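Local atomic coordinates of 4-oxalmesaconate hydratase (Pseudomonas putida, PDB entry 5CGZ), a protein that catalyses the zinc-dependent hydration of 4-carboxy-2-hydroxymuconate (the enol of oxalomesaconate) to 4-carboxy-4-hydroxy-2-oxoadipate, the third step of gallate degradation. Residues L24-E27 with A31-V34; H33-S38 with F96-V101. All blocks are in the same frame, centred on the assembly; numbering follows the deposited sequence.

Contact 1 of 2, residues L24-E27 with A31-V34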
loop_
_atom_site.group_PDB
_atom_site.type_symbol
_atom_site.label_atom_id
_atom_site.label_comp_id
_atom_site.label_asym_id
_atom_site.label_seq_id
_atom_site.Cartn_x
_atom_site.Cartn_y
_atom_site.Cartn_z
ATOM N N LEU A 24 -9.734 7.535 -31.397
ATOM C CA LEU A 24 -10.773 8.402 -30.851
ATOM C C LEU A 24 -10.327 9.868 -30.869
ATOM O O LEU A 24 -11.069 10.751 -31.314
ATOM C CB LEU A 24 -11.159 7.977 -29.424
ATOM C CG LEU A 24 -12.385 8.683 -28.829
ATOM C CD1 LEU A 24 -13.661 8.284 -29.563
ATOM C CD2 LEU A 24 -12.529 8.429 -27.326
ATOM N N HIS A 25 -9.121 10.142 -30.384
ATOM C CA HIS A 25 -8.677 11.531 -30.321
ATOM C C HIS A 25 -8.326 12.085 -31.714
ATOM O O HIS A 25 -8.496 13.279 -31.967
ATOM C CB HIS A 25 -7.494 11.678 -29.353
ATOM C CG HIS A 25 -7.887 11.535 -27.910
ATOM N ND1 HIS A 25 -8.017 10.307 -27.295
ATOM C CD2 HIS A 25 -8.217 12.463 -26.979
ATOM C CE1 HIS A 25 -8.392 10.486 -26.037
ATOM N NE2 HIS A 25 -8.520 11.784 -25.821
ATOM N N ALA A 26 -7.853 11.230 -32.614
ATOM C CA ALA A 26 -7.621 11.655 -33.993
ATOM C C ALA A 26 -8.919 12.221 -34.596
ATOM O O ALA A 26 -8.906 13.254 -35.276
ATOM C CB ALA A 26 -7.093 10.492 -34.835
ATOM N N GLU A 27 -10.044 11.565 -34.315
ATOM C CA GLU A 27 -11.333 12.024 -34.833
ATOM C C GLU A 27 -11.780 13.308 -34.151
ATOM O O GLU A 27 -12.647 14.025 -34.664
ATOM C CB GLU A 27 -12.397 10.932 -34.680
ATOM C CG GLU A 27 -12.107 9.716 -35.543
ATOM C CD GLU A 27 -13.264 8.730 -35.600
ATOM O OE1 GLU A 27 -14.289 8.959 -34.922
ATOM O OE2 GLU A 27 -13.152 7.726 -36.337
ATOM N N ALA A 31 -3.530 15.626 -33.636
ATOM C CA ALA A 31 -2.400 15.008 -34.314
ATOM C C ALA A 31 -1.768 14.027 -33.338
ATOM O O ALA A 31 -1.015 14.415 -32.438
ATOM C CB ALA A 31 -1.386 16.056 -34.779
ATOM N N MET A 32 -2.116 12.756 -33.496
ATOM C CA MET A 32 -1.610 11.718 -32.615
ATOM C C MET A 32 -0.256 11.237 -33.108
ATOM O O MET A 32 -0.123 10.838 -34.260
ATOM C CB MET A 32 -2.599 10.554 -32.537
ATOM C CG MET A 32 -3.964 10.935 -31.943
ATOM S SD MET A 32 -3.843 11.597 -30.259
ATOM C CE MET A 32 -2.971 10.251 -29.438
ATOM N N HIS A 33 0.746 11.282 -32.234
ATOM C CA HIS A 33 2.079 10.784 -32.575
ATOM C C HIS A 33 2.504 9.627 -31.674
ATOM O O HIS A 33 2.360 9.694 -30.450
ATOM C CB HIS A 33 3.120 11.904 -32.481
ATOM C CG HIS A 33 4.478 11.490 -32.958
ATOM N ND1 HIS A 33 4.714 11.055 -34.248
ATOM C CD2 HIS A 33 5.671 11.421 -32.315
ATOM C CE1 HIS A 33 5.993 10.745 -34.380
ATOM N NE2 HIS A 33 6.597 10.958 -33.221
ATOM N N VAL A 34 3.050 8.585 -32.285
ATOM C CA VAL A 34 3.521 7.413 -31.561
ATOM C C VAL A 34 5.038 7.279 -31.677
ATOM O O VAL A 34 5.591 7.306 -32.782
ATOM C CB VAL A 34 2.854 6.128 -32.089
ATOM C CG1 VAL A 34 3.409 4.884 -31.392
ATOM C CG2 VAL A 34 1.352 6.208 -31.907
#
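Met32 lays its thioether chain against the C-terminal part of helix 13-27, at His25 and Ala26. Its SD lies 3.8 Å from CB of His25. Its CG lies 4.0 Å from the backbone N of Ala26 and 4.3 Å from CB of that residue. With chi1 at -63°, CG stands beside the backbone N, and the chain then bends at chi2 and again at chi3, which folds it into a compact hook. The contact is one of van der Waals packing, and no hydrogen bond crosses it. His25 meets the methionine with its CB, while its imidazole leads elsewhere. There ND1 bonds to the carbonyl O of Ala21, and NE2 accepts from the backbone N of Leu239 of a neighbouring subunit. Phe109 and Tyr30 also meet the ring, Tyr30 edge-to-face. His25 thus touches the strand with its CB and a second subunit with its ring. Three residues separate the two segments, and the contact joins the helix to the second strand of the beta-alpha-beta unit strand 3-8, helix 13-27, strand 31-36. Met32 also touches Ile22 of the helix and Ala4 of strand 3-8, and its backbone pairs with Ser77 of strand 76-80.

Contact 2 of 2, residues H33-S38 with F96-V101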
loop_
_atom_site.group_PDB
_atom_site.type_symbol
_atom_site.label_atom_id
_atom_site.label_comp_id
_atom_site.label_asym_id
_atom_site.label_seq_id
_atom_site.Cartn_x
_atom_site.Cartn_y
_atom_site.Cartn_z
ATOM N N HIS A 33 0.746 11.282 -32.234
ATOM C CA HIS A 33 2.079 10.784 -32.575
ATOM C C HIS A 33 2.504 9.627 -31.674
ATOM O O HIS A 33 2.360 9.694 -30.450
ATOM C CB HIS A 33 3.120 11.904 -32.481
ATOM C CG HIS A 33 4.478 11.490 -32.958
ATOM N ND1 HIS A 33 4.714 11.055 -34.248
ATOM C CD2 HIS A 33 5.671 11.421 -32.315
ATOM C CE1 HIS A 33 5.993 10.745 -34.380
ATOM N NE2 HIS A 33 6.597 10.958 -33.221
ATOM N N VAL A 34 3.050 8.585 -32.285
ATOM C CA VAL A 34 3.521 7.413 -31.561
ATOM C C VAL A 34 5.038 7.279 -31.677
ATOM O O VAL A 34 5.591 7.306 -32.782
ATOM C CB VAL A 34 2.854 6.128 -32.089
ATOM C CG1 VAL A 34 3.409 4.884 -31.392
ATOM C CG2 VAL A 34 1.352 6.208 -31.907
ATOM N N VAL A 35 5.708 7.153 -30.535
ATOM C CA VAL A 35 7.104 6.732 -30.517
ATOM C C VAL A 35 7.186 5.263 -30.093
ATOM O O VAL A 35 6.745 4.908 -28.996
ATOM C CB VAL A 35 7.964 7.567 -29.552
ATOM C CG1 VAL A 35 9.365 6.969 -29.449
ATOM C CG2 VAL A 35 8.031 9.019 -29.990
ATOM N N CYS A 36 7.739 4.420 -30.964
ATOM C CA CYS A 36 8.076 3.040 -30.618
ATOM C C CYS A 36 9.557 2.951 -30.296
ATOM O O CYS A 36 10.395 3.098 -31.185
ATOM C CB CYS A 36 7.744 2.085 -31.758
ATOM S SG CYS A 36 6.014 2.047 -32.227
ATOM N N LEU A 37 9.888 2.707 -29.033
ATOM C CA LEU A 37 11.286 2.740 -28.620
ATOM C C LEU A 37 12.068 1.586 -29.246
ATOM O O LEU A 37 13.248 1.731 -29.577
ATOM C CB LEU A 37 11.401 2.708 -27.092
ATOM C CG LEU A 37 10.812 3.925 -26.363
ATOM C CD1 LEU A 37 10.776 3.699 -24.854
ATOM C CD2 LEU A 37 11.586 5.194 -26.695
ATOM N N SER A 38 11.403 0.447 -29.412
ATOM C CA SER A 38 12.014 -0.721 -30.044
ATOM C C SER A 38 10.945 -1.438 -30.851
ATOM O O SER A 38 9.802 -0.997 -30.881
ATOM C CB SER A 38 12.629 -1.661 -28.999
ATOM O OG SER A 38 11.620 -2.430 -28.360
ATOM N N PHE A 96 17.165 12.668 -24.150
ATOM C CA PHE A 96 17.109 13.935 -24.886
ATOM C C PHE A 96 16.369 13.781 -26.231
ATOM O O PHE A 96 15.630 14.677 -26.653
ATOM C CB PHE A 96 18.522 14.487 -25.102
ATOM C CG PHE A 96 19.204 14.932 -23.827
ATOM C CD1 PHE A 96 18.499 15.622 -22.846
ATOM C CD2 PHE A 96 20.545 14.656 -23.607
ATOM C CE1 PHE A 96 19.122 16.034 -21.684
ATOM C CE2 PHE A 96 21.177 15.070 -22.438
ATOM C CZ PHE A 96 20.465 15.756 -21.477
ATOM N N ARG A 97 16.572 12.650 -26.901
ATOM C CA ARG A 97 15.822 12.318 -28.117
ATOM C C ARG A 97 14.323 12.440 -27.844
ATOM O O ARG A 97 13.579 13.066 -28.596
ATOM C CB ARG A 97 16.143 10.891 -28.604
ATOM C CG ARG A 97 17.319 10.746 -29.586
ATOM C CD ARG A 97 16.926 9.924 -30.845
ATOM N NE ARG A 97 17.168 8.486 -30.719
ATOM C CZ ARG A 97 16.810 7.566 -31.622
ATOM N NH1 ARG A 97 17.091 6.294 -31.396
ATOM N NH2 ARG A 97 16.171 7.903 -32.745
ATOM N N LEU A 98 13.881 11.817 -26.752
ATOM C CA LEU A 98 12.464 11.827 -26.408
ATOM C C LEU A 98 12.002 13.219 -25.962
ATOM O O LEU A 98 10.899 13.646 -26.301
ATOM C CB LEU A 98 12.169 10.785 -25.316
ATOM C CG LEU A 98 10.689 10.479 -25.067
ATOM C CD1 LEU A 98 9.964 10.181 -26.388
ATOM C CD2 LEU A 98 10.543 9.294 -24.105
ATOM N N ALA A 99 12.835 13.930 -25.205
ATOM C CA ALA A 99 12.497 15.301 -24.819
ATOM C C ALA A 99 12.297 16.180 -26.053
ATOM O O ALA A 99 11.435 17.063 -26.059
ATOM C CB ALA A 99 13.571 15.896 -23.914
ATOM N N ASP A 100 13.091 15.941 -27.096
ATOM C CA ASP A 100 12.933 16.694 -28.340
ATOM C C ASP A 100 11.603 16.364 -29.027
ATOM O O ASP A 100 10.981 17.239 -29.625
ATOM C CB ASP A 100 14.104 16.423 -29.291
ATOM C CG ASP A 100 15.432 16.971 -28.759
ATOM O OD1 ASP A 100 15.419 17.834 -27.848
ATOM O OD2 ASP A 100 16.490 16.537 -29.261
ATOM N N VAL A 101 11.165 15.109 -28.949
ATOM C CA VAL A 101 9.846 14.764 -29.475
ATOM C C VAL A 101 8.776 15.570 -28.741
ATOM O O VAL A 101 7.870 16.123 -29.368
ATOM C CB VAL A 101 9.555 13.256 -29.360
ATOM C CG1 VAL A 101 8.111 12.946 -29.769
ATOM C CG2 VAL A 101 10.542 12.472 -30.229
#
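Val35 and Val101 point their methyl groups at each other, tip to tip, with Val35 CG2 3.9 Å from Val101 CG1. This is strand-on-helix packing in the Rossmann-like fold: strand 33-36 of the central sheet faces helix 96-101. The two run antiparallel, at 173°, with their axes 11.0 Å apart at closest approach. Val35 CG2 also reaches Leu98, whose CD1 is 4.2 Å away. Leu98 and Val101 are three residues apart, so both come from the same side of the helix, and the valine methyl meets both. Leu98 goes on to touch Leu129 and Ala133 of helix 122-138, which joins this helix to the next.

His33 meets Val101 in a different way. The two side chains cross at about a right angle, and the methyl sits at the ring edge, near the plane of the imidazole. The ring faces are not used for this contact. A chi1 of -174° swings the imidazole away from its own amide N and toward the helix. Both ring nitrogens are engaged on strand 76-80: NE2 with Glu79 OE1 and ND1 with Ser77 OG. Two bonds from one ring fix its rotation and turn its carbon edge to the valine. The nearby carboxylate would probably polarise the imidazole. A glycerol, probably from the crystallisation liquor, lies about 3 Å from the His33 side chain.

Val101 also packs on Leu5 of strand 3-8 and on Glu79, so it spans three neighbouring strands. One of its methyls serves both partners on strand 33-36. Besides Val35 CG2, Val101 CG1 touches His33 CD2 at 3.8 Å.

Overall arrangement
Contacts 1 and 2 use the same strand, 31-36, and their centres are about 16 Å apart. Neighbouring positions on the strand face different helices. Met32 turns to helix 13-27 in contact 1, whereas His33 and Val35 turn to helix 92-105 in contact 2. The strand is packed between two helical layers, as in the alpha-beta-alpha layering of a Rossmann-like fold. Contact 1 lies away from the zinc site. In contact 2 the Val35 side chain is about 13 Å from the zinc ion and about 11 Å from the side chains of its ligands His10 and Asp13. At the end of segment 33-38, Ser38 packs on His10 and bonds through OG to Ala9 O, at the edge of the metal site.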